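Local coordinates for protein N-acetylglucosamine 2-epimerase (Xylella fastidiosa, PDB 3GT5) that probably isomerises a sugar, as a member of the N-acylglucosamine 2-epimerase family, at residues T251-A254 against K255-L258; L257-L260 against D261-E265; W141-L144 against E145-W149. All coordinates share one frame; numbering follows the deposited sequence.

Interaction 1 (T251-A254 against K255-L258); sequences TEWA and KLLL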
loop_
_atom_site.group_PDB
_atom_site.type_symbol
_atom_site.label_atom_id
_atom_site.label_comp_id
_atom_site.label_asym_id
_atom_site.label_seq_id
_atom_site.Cartn_x
_atom_site.Cartn_y
_atom_site.Cartn_z
ATOM N N THR A 251 -0.752 4.783 -10.675
ATOM C CA THR A 251 0.619 5.199 -10.376
ATOM C C THR A 251 1.329 4.186 -9.484
ATOM O O THR A 251 2.527 3.923 -9.662
ATOM C CB THR A 251 0.701 6.616 -9.833
ATOM O OG1 THR A 251 0.067 6.683 -8.542
ATOM C CG2 THR A 251 0.031 7.596 -10.873
ATOM N N GLU A 252 0.597 3.611 -8.536
ATOM C CA GLU A 252 1.163 2.545 -7.700
ATOM C C GLU A 252 1.604 1.377 -8.553
ATOM O O GLU A 252 2.675 0.809 -8.316
ATOM C CB GLU A 252 0.146 2.095 -6.669
ATOM C CG GLU A 252 0.645 1.083 -5.652
ATOM C CD GLU A 252 -0.208 0.988 -4.380
ATOM O OE1 GLU A 252 -1.282 1.667 -4.224
ATOM O OE2 GLU A 252 0.171 0.201 -3.478
ATOM N N TRP A 253 0.797 0.986 -9.530
ATOM C CA TRP A 253 1.237 -0.067 -10.467
ATOM C C TRP A 253 2.474 0.360 -11.271
ATOM O O TRP A 253 3.381 -0.455 -11.529
ATOM C CB TRP A 253 0.101 -0.457 -11.411
ATOM C CG TRP A 253 -0.740 -1.564 -10.920
ATOM C CD1 TRP A 253 -2.063 -1.515 -10.568
ATOM C CD2 TRP A 253 -0.316 -2.913 -10.698
ATOM N NE1 TRP A 253 -2.484 -2.742 -10.143
ATOM C CE2 TRP A 253 -1.440 -3.631 -10.238
ATOM C CE3 TRP A 253 0.916 -3.584 -10.852
ATOM C CZ2 TRP A 253 -1.385 -5.006 -9.898
ATOM C CZ3 TRP A 253 0.965 -4.954 -10.525
ATOM C CH2 TRP A 253 -0.177 -5.643 -10.082
ATOM N N ALA A 254 2.520 1.619 -11.710
ATOM C CA ALA A 254 3.677 2.120 -12.433
ATOM C C ALA A 254 4.949 1.931 -11.594
ATOM O O ALA A 254 5.998 1.476 -12.112
ATOM C CB ALA A 254 3.510 3.571 -12.839
ATOM N N LYS A 255 4.854 2.233 -10.307
ATOM C CA LYS A 255 5.958 2.018 -9.368
ATOM C C LYS A 255 6.333 0.535 -9.263
ATOM O O LYS A 255 7.521 0.164 -9.339
ATOM C CB LYS A 255 5.577 2.582 -8.007
ATOM C CG LYS A 255 6.679 2.520 -6.926
ATOM C CD LYS A 255 6.140 2.608 -5.498
ATOM C CE LYS A 255 5.411 1.365 -5.086
ATOM N NZ LYS A 255 4.675 1.595 -3.877
ATOM N N LEU A 256 5.335 -0.318 -9.074
ATOM C CA LEU A 256 5.610 -1.751 -8.973
ATOM C C LEU A 256 6.244 -2.313 -10.246
ATOM O O LEU A 256 7.156 -3.165 -10.172
ATOM C CB LEU A 256 4.339 -2.526 -8.629
ATOM C CG LEU A 256 3.719 -2.248 -7.273
ATOM C CD1 LEU A 256 2.411 -3.057 -7.221
ATOM C CD2 LEU A 256 4.653 -2.567 -6.021
ATOM N N LEU A 257 5.800 -1.857 -11.420
ATOM C CA LEU A 257 6.401 -2.295 -12.691
ATOM C C LEU A 257 7.861 -1.837 -12.796
ATOM O O LEU A 257 8.713 -2.553 -13.373
ATOM C CB LEU A 257 5.623 -1.726 -13.882
ATOM C CG LEU A 257 4.198 -2.207 -14.029
ATOM C CD1 LEU A 257 3.488 -1.501 -15.223
ATOM C CD2 LEU A 257 4.128 -3.732 -14.218
ATOM N N LEU A 258 8.169 -0.648 -12.277
ATOM C CA LEU A 258 9.554 -0.154 -12.298
ATOM C C LEU A 258 10.447 -0.873 -11.249
ATOM O O LEU A 258 11.653 -1.008 -11.457
ATOM C CB LEU A 258 9.631 1.370 -12.114
ATOM C CG LEU A 258 9.545 2.186 -13.411
ATOM C CD1 LEU A 258 10.857 2.167 -14.266
ATOM C CD2 LEU A 258 8.399 1.764 -14.253
#

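Interaction 2 (L257-L260 against D261-E265); sequences LLIL and DRYIE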
loop_
_atom_site.group_PDB
_atom_site.type_symbol
_atom_site.label_atom_id
_atom_site.label_comp_id
_atom_site.label_asym_id
_atom_site.label_seq_id
_atom_site.Cartn_x
_atom_site.Cartn_y
_atom_site.Cartn_z
ATOM N N LEU A 257 5.800 -1.857 -11.420
ATOM C CA LEU A 257 6.401 -2.295 -12.691
ATOM C C LEU A 257 7.861 -1.837 -12.796
ATOM O O LEU A 257 8.713 -2.553 -13.373
ATOM C CB LEU A 257 5.623 -1.726 -13.882
ATOM C CG LEU A 257 4.198 -2.207 -14.029
ATOM C CD1 LEU A 257 3.488 -1.501 -15.223
ATOM C CD2 LEU A 257 4.128 -3.732 -14.218
ATOM N N LEU A 258 8.169 -0.648 -12.277
ATOM C CA LEU A 258 9.554 -0.154 -12.298
ATOM C C LEU A 258 10.447 -0.873 -11.249
ATOM O O LEU A 258 11.653 -1.008 -11.457
ATOM C CB LEU A 258 9.631 1.370 -12.114
ATOM C CG LEU A 258 9.545 2.186 -13.411
ATOM C CD1 LEU A 258 10.857 2.167 -14.266
ATOM C CD2 LEU A 258 8.399 1.764 -14.253
ATOM N N ILE A 259 9.865 -1.353 -10.181
ATOM C CA ILE A 259 10.610 -2.206 -9.227
ATOM C C ILE A 259 10.849 -3.572 -9.905
ATOM O O ILE A 259 11.948 -4.102 -9.843
ATOM C CB ILE A 259 9.877 -2.368 -7.906
ATOM C CG1 ILE A 259 9.778 -1.008 -7.188
ATOM C CG2 ILE A 259 10.626 -3.396 -6.999
ATOM C CD1 ILE A 259 8.886 -0.994 -5.971
ATOM N N LEU A 260 9.853 -4.098 -10.607
ATOM C CA LEU A 260 10.060 -5.348 -11.345
ATOM C C LEU A 260 11.171 -5.211 -12.373
ATOM O O LEU A 260 11.970 -6.138 -12.555
ATOM C CB LEU A 260 8.786 -5.807 -12.019
ATOM C CG LEU A 260 7.800 -6.500 -11.086
ATOM C CD1 LEU A 260 6.377 -6.403 -11.657
ATOM C CD2 LEU A 260 8.188 -7.986 -10.857
ATOM N N ASP A 261 11.237 -4.043 -13.024
ATOM C CA ASP A 261 12.208 -3.778 -14.101
ATOM C C ASP A 261 13.661 -3.780 -13.585
ATOM O O ASP A 261 14.634 -3.965 -14.358
ATOM C CB ASP A 261 11.855 -2.445 -14.746
ATOM C CG ASP A 261 12.856 -1.985 -15.790
ATOM O OD1 ASP A 261 12.835 -2.502 -16.923
ATOM O OD2 ASP A 261 13.650 -1.049 -15.483
ATOM N N ARG A 262 13.808 -3.493 -12.319
ATOM C CA ARG A 262 15.076 -3.586 -11.608
ATOM C C ARG A 262 15.591 -5.034 -11.475
ATOM O O ARG A 262 16.820 -5.272 -11.488
ATOM C CB ARG A 262 14.903 -2.919 -10.241
ATOM C CG ARG A 262 16.113 -2.368 -9.581
ATOM C CD ARG A 262 15.755 -1.909 -8.136
ATOM N NE ARG A 262 14.996 -0.656 -8.161
ATOM C CZ ARG A 262 14.162 -0.199 -7.225
ATOM N NH1 ARG A 262 13.890 -0.877 -6.124
ATOM N NH2 ARG A 262 13.575 0.967 -7.422
ATOM N N TYR A 263 14.669 -5.992 -11.336
ATOM C CA TYR A 263 15.012 -7.383 -11.028
ATOM C C TYR A 263 14.810 -8.332 -12.204
ATOM O O TYR A 263 15.320 -9.467 -12.188
ATOM C CB TYR A 263 14.181 -7.880 -9.838
ATOM C CG TYR A 263 14.421 -7.119 -8.570
ATOM C CD1 TYR A 263 15.701 -6.933 -8.076
ATOM C CD2 TYR A 263 13.358 -6.565 -7.868
ATOM C CE1 TYR A 263 15.915 -6.220 -6.930
ATOM C CE2 TYR A 263 13.567 -5.863 -6.718
ATOM C CZ TYR A 263 14.833 -5.686 -6.264
ATOM O OH TYR A 263 14.992 -4.982 -5.124
ATOM N N ILE A 264 14.030 -7.909 -13.191
ATOM C CA ILE A 264 13.680 -8.737 -14.339
ATOM C C ILE A 264 14.004 -7.991 -15.632
ATOM O O ILE A 264 13.606 -6.831 -15.822
ATOM C CB ILE A 264 12.169 -9.042 -14.327
ATOM C CG1 ILE A 264 11.825 -9.912 -13.112
ATOM C CG2 ILE A 264 11.686 -9.651 -15.676
ATOM C CD1 ILE A 264 10.390 -10.361 -13.095
ATOM N N GLU A 265 14.725 -8.641 -16.542
ATOM C CA GLU A 265 14.960 -8.055 -17.853
ATOM C C GLU A 265 13.866 -8.443 -18.872
ATOM O O GLU A 265 13.847 -9.567 -19.412
ATOM C CB GLU A 265 16.359 -8.463 -18.331
ATOM C CG GLU A 265 16.741 -7.948 -19.696
ATOM C CD GLU A 265 18.209 -8.234 -20.013
ATOM O OE1 GLU A 265 18.820 -9.113 -19.328
ATOM O OE2 GLU A 265 18.741 -7.556 -20.926
HETATM O O HOH W 1 13.436 0.326 -13.113
#

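Interaction 3 (W141-L144 against E145-W149); sequences WCLL and ERHFW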
loop_
_atom_site.group_PDB
_atom_site.type_symbol
_atom_site.label_atom_id
_atom_site.label_comp_id
_atom_site.label_asym_id
_atom_site.label_seq_id
_atom_site.Cartn_x
_atom_site.Cartn_y
_atom_site.Cartn_z
ATOM N N TRP A 141 2.675 -18.576 1.830
ATOM C CA TRP A 141 2.636 -19.014 0.418
ATOM C C TRP A 141 1.736 -20.283 0.292
ATOM O O TRP A 141 0.862 -20.381 -0.596
ATOM C CB TRP A 141 4.057 -19.300 -0.089
ATOM C CG TRP A 141 4.103 -19.911 -1.463
ATOM C CD1 TRP A 141 4.020 -21.251 -1.754
ATOM C CD2 TRP A 141 4.197 -19.244 -2.718
ATOM N NE1 TRP A 141 4.073 -21.440 -3.093
ATOM C CE2 TRP A 141 4.197 -20.233 -3.713
ATOM C CE3 TRP A 141 4.345 -17.897 -3.110
ATOM C CZ2 TRP A 141 4.286 -19.933 -5.067
ATOM C CZ3 TRP A 141 4.441 -17.611 -4.446
ATOM C CH2 TRP A 141 4.424 -18.620 -5.414
ATOM N N CYS A 142 1.968 -21.257 1.160
ATOM C CA CYS A 142 1.206 -22.509 1.092
ATOM C C CYS A 142 -0.283 -22.286 1.294
ATOM O O CYS A 142 -1.087 -22.846 0.548
ATOM C CB CYS A 142 1.736 -23.529 2.066
ATOM S SG CYS A 142 3.299 -24.170 1.514
ATOM N N LEU A 143 -0.629 -21.427 2.259
ATOM C CA LEU A 143 -2.017 -21.078 2.542
ATOM C C LEU A 143 -2.685 -20.400 1.332
ATOM O O LEU A 143 -3.822 -20.775 0.958
ATOM C CB LEU A 143 -2.086 -20.143 3.755
ATOM C CG LEU A 143 -3.527 -19.865 4.207
ATOM C CD1 LEU A 143 -4.091 -20.996 5.068
ATOM C CD2 LEU A 143 -3.566 -18.484 4.913
ATOM N N LEU A 144 -1.980 -19.439 0.722
ATOM C CA LEU A 144 -2.416 -18.776 -0.508
ATOM C C LEU A 144 -2.588 -19.777 -1.651
ATOM O O LEU A 144 -3.572 -19.722 -2.395
ATOM C CB LEU A 144 -1.430 -17.645 -0.875
ATOM C CG LEU A 144 -1.531 -16.436 0.058
ATOM C CD1 LEU A 144 -0.268 -15.580 -0.143
ATOM C CD2 LEU A 144 -2.797 -15.658 -0.259
ATOM N N GLU A 145 -1.640 -20.706 -1.822
ATOM C CA GLU A 145 -1.771 -21.686 -2.925
ATOM C C GLU A 145 -2.949 -22.622 -2.699
ATOM O O GLU A 145 -3.619 -23.036 -3.633
ATOM C CB GLU A 145 -0.502 -22.553 -3.036
ATOM C CG GLU A 145 0.735 -21.845 -3.664
ATOM C CD GLU A 145 0.538 -21.216 -5.049
ATOM O OE1 GLU A 145 0.783 -21.852 -6.102
ATOM O OE2 GLU A 145 0.215 -20.026 -5.081
ATOM N N ARG A 146 -3.160 -23.004 -1.450
ATOM C CA ARG A 146 -4.215 -23.956 -1.081
ATOM C C ARG A 146 -5.591 -23.367 -1.320
ATOM O O ARG A 146 -6.461 -24.070 -1.809
ATOM C CB ARG A 146 -4.053 -24.345 0.394
ATOM C CG ARG A 146 -4.969 -25.428 1.001
ATOM C CD ARG A 146 -4.396 -25.845 2.403
ATOM N NE ARG A 146 -3.009 -26.340 2.243
ATOM C CZ ARG A 146 -1.860 -25.797 2.706
ATOM N NH1 ARG A 146 -1.801 -24.696 3.503
ATOM N NH2 ARG A 146 -0.720 -26.412 2.362
ATOM N N HIS A 147 -5.798 -22.093 -0.976
ATOM C CA HIS A 147 -7.148 -21.525 -0.990
ATOM C C HIS A 147 -7.409 -20.405 -1.987
ATOM O O HIS A 147 -8.520 -20.310 -2.538
ATOM C CB HIS A 147 -7.519 -21.001 0.391
ATOM C CG HIS A 147 -7.482 -22.034 1.468
ATOM N ND1 HIS A 147 -8.348 -23.113 1.504
ATOM C CD2 HIS A 147 -6.727 -22.113 2.591
ATOM C CE1 HIS A 147 -8.115 -23.814 2.605
ATOM N NE2 HIS A 147 -7.134 -23.234 3.277
ATOM N N PHE A 148 -6.445 -19.505 -2.168
ATOM C CA PHE A 148 -6.698 -18.278 -2.892
ATOM C C PHE A 148 -6.269 -18.265 -4.363
ATOM O O PHE A 148 -6.842 -17.592 -5.184
ATOM C CB PHE A 148 -6.002 -17.109 -2.175
ATOM C CG PHE A 148 -6.631 -16.741 -0.891
ATOM C CD1 PHE A 148 -7.565 -15.703 -0.825
ATOM C CD2 PHE A 148 -6.297 -17.410 0.271
ATOM C CE1 PHE A 148 -8.151 -15.356 0.342
ATOM C CE2 PHE A 148 -6.913 -17.058 1.489
ATOM C CZ PHE A 148 -7.832 -16.031 1.517
ATOM N N TRP A 149 -5.188 -18.958 -4.692
ATOM C CA TRP A 149 -4.630 -18.895 -6.026
ATOM C C TRP A 149 -5.539 -19.559 -7.053
ATOM O O TRP A 149 -6.051 -20.665 -6.826
ATOM C CB TRP A 149 -3.270 -19.566 -6.024
ATOM C CG TRP A 149 -2.580 -19.546 -7.327
ATOM C CD1 TRP A 149 -2.109 -20.643 -7.987
ATOM C CD2 TRP A 149 -2.158 -18.398 -8.109
ATOM N NE1 TRP A 149 -1.476 -20.268 -9.141
ATOM C CE2 TRP A 149 -1.495 -18.896 -9.242
ATOM C CE3 TRP A 149 -2.310 -17.007 -7.974
ATOM C CZ2 TRP A 149 -0.950 -18.060 -10.229
ATOM C CZ3 TRP A 149 -1.767 -16.181 -8.952
ATOM C CH2 TRP A 149 -1.085 -16.704 -10.057
HETATM O O HOH W 2 0.869 -18.175 -3.267
#

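Interaction 1 (T251-A254 against K255-L258)
Leu256 meets the side chain of Trp253, three residues back, and its branches can be followed outward from the backbone. CB lies next to two carbonyl oxygens, Trp253 O and Glu252 O. CG comes closer still to the second of these, 3.4 Å from Glu252 O, because it stands anti to its own carbonyl carbon (chi1 -65°) and is thereby turned back along the helix. From there CD1 passes over one face of the Trp253 indole, 4.0 Å from Trp253 CE3 and displaced toward the rim of the benzene half. Away from this methyl, in the five-membered ring, Trp253 NE1 donates to Gln172. Leu257 leans back in the same sense, its CG 3.2 Å from Trp253 O.

Beneath the side chains run four consecutive i to i+4 bonds. Leu257 N to Trp253 O is the shortest, at 2.8 Å, with an N-H...O angle of 163°. Lys255, bent at chi3 (71°), brings its NZ to 4.7 Å from Glu252 OE2, so that the opposite charges probably attract without touching; its salt bridge is with Glu314 instead. Thr251 OG1 bonds to Ser315 OG on that same helix, 309-326. With every residue buried and helices 172-189, 192-211, 269-284 and 309-326 packed around it, this is an inner helix of the (alpha/alpha)6 barrel characteristic of the family.

Interaction 2 (L257-L260 against D261-E265)
Between Leu257-Leu260 and Asp261-Glu265 the helical bonding slackens: Asp261 N still donates to Leu257 O at 3.0 Å, Arg262 N makes weak bonds to both Leu258 O and Ile259 O, and Leu260 O receives Tyr263 N and Ile264 N together. The two donors reach Leu260 O differently. Tyr263 N stands well above the carbonyl plane, whereas Ile264 N, at 2.8 Å, lies almost in line with the C=O bond. Such mixed i to i+3 and i to i+4 bonding marks the C-terminal end of helix 247-263.

In each of two apolar pairs the partners lie side by side, pointing the same way. Ile259 CG2 touches the ring of Tyr263 at CE2, 3.8 Å away; this methyl stands anti to Ile259 N, leaving CG1 to take the other branch (chi1 -65°). The Tyr263 ring also brings CD2 to 3.5 Å from Ile259 O, while its hydroxyl bonds to Glu187. One residue further along, the methyl tips Leu260 CD2 and Ile264 CD1 meet at 3.9 Å. On the polar side a water donates to Leu258 O and, at 2.7 Å, to Asp261 OD2. It links a carbonyl of the loosened turn to a carboxylate that also forms a salt bridge with Arg325. Arg262 forms a salt bridge with Glu385.

As the helix runs out within the (alpha/alpha)6 barrel, Leu257 and Leu258 lie against helix 269-284, Ile259 and Leu260 pack on Leu183 of helix 172-189, Ile264 rests on Leu199 of helix 192-211, and Arg262 lies on Leu321 of helix 309-326.

Interaction 3 (W141-L144 against E145-W149)
Glu145 folds back over the Trp141 indole in a CH-pi contact, with CG 3.8 Å from the centroid of the five-membered ring and 3.4 Å from Trp141 NE1. A bend at chi2 (-55°) then lays the carboxylate over the CE2-CZ2 rim, CD 4.0 Å from Trp141 CZ2, its plane 21° from that of the ring. Water 2 sits over the rim of one indole face and donates weakly to Trp141 O and more firmly to Glu145 OE2, which also forms a salt bridge with Arg197. Another flat group is the Arg146 guanidinium, whose face lies over Cys142 O.

The leucines follow the same four-residue spacing. Leu143 CD1 meets the His147 ring at its edge and in plane, 3.8 Å from His147 CD2, while Trp164 stacks on the imidazole. In an apolar pair, Leu144 CD2 lies 3.9 Å from Phe148 CD2, and both side chains rest on Leu115 of helix 112-127.

This is the C-terminal end of helix 133-147, where the chain passes into the short edge strand 149-150 of the antiparallel sheet, next to strand 155-160, on the (alpha/alpha)6 barrel of the family.

The backbone bonds record that change. Glu145 N donates to Trp141 O at 2.8 Å in the ordinary helical manner. Leu144 O instead takes two donors, Phe148 N at 2.9 Å and Trp149 N also at 2.9 Å, which approach from opposite faces of the carbonyl plane.

How the interactions relate
Interactions 1 and 2 are successive parts of helix 247-263, sharing Leu257 and Leu258, with centres 10 Å apart; interaction 3 belongs to helix 133-147, about 25 Å from each by centres and touching neither. Burial decreases from interaction 1, entirely buried, to interactions 2 and 3, which are partly buried and include an exposed arginine. Regular i to i+4 bonding in the first gives way in the other two to helix endings in which one leucine carbonyl accepts two amides, and in each a water joins a carbonyl to an acidic side chain, only weakly at the carbonyl in interaction 3. Helices 172-189 and 192-211 border all three, so both host helices pack against common neighbours.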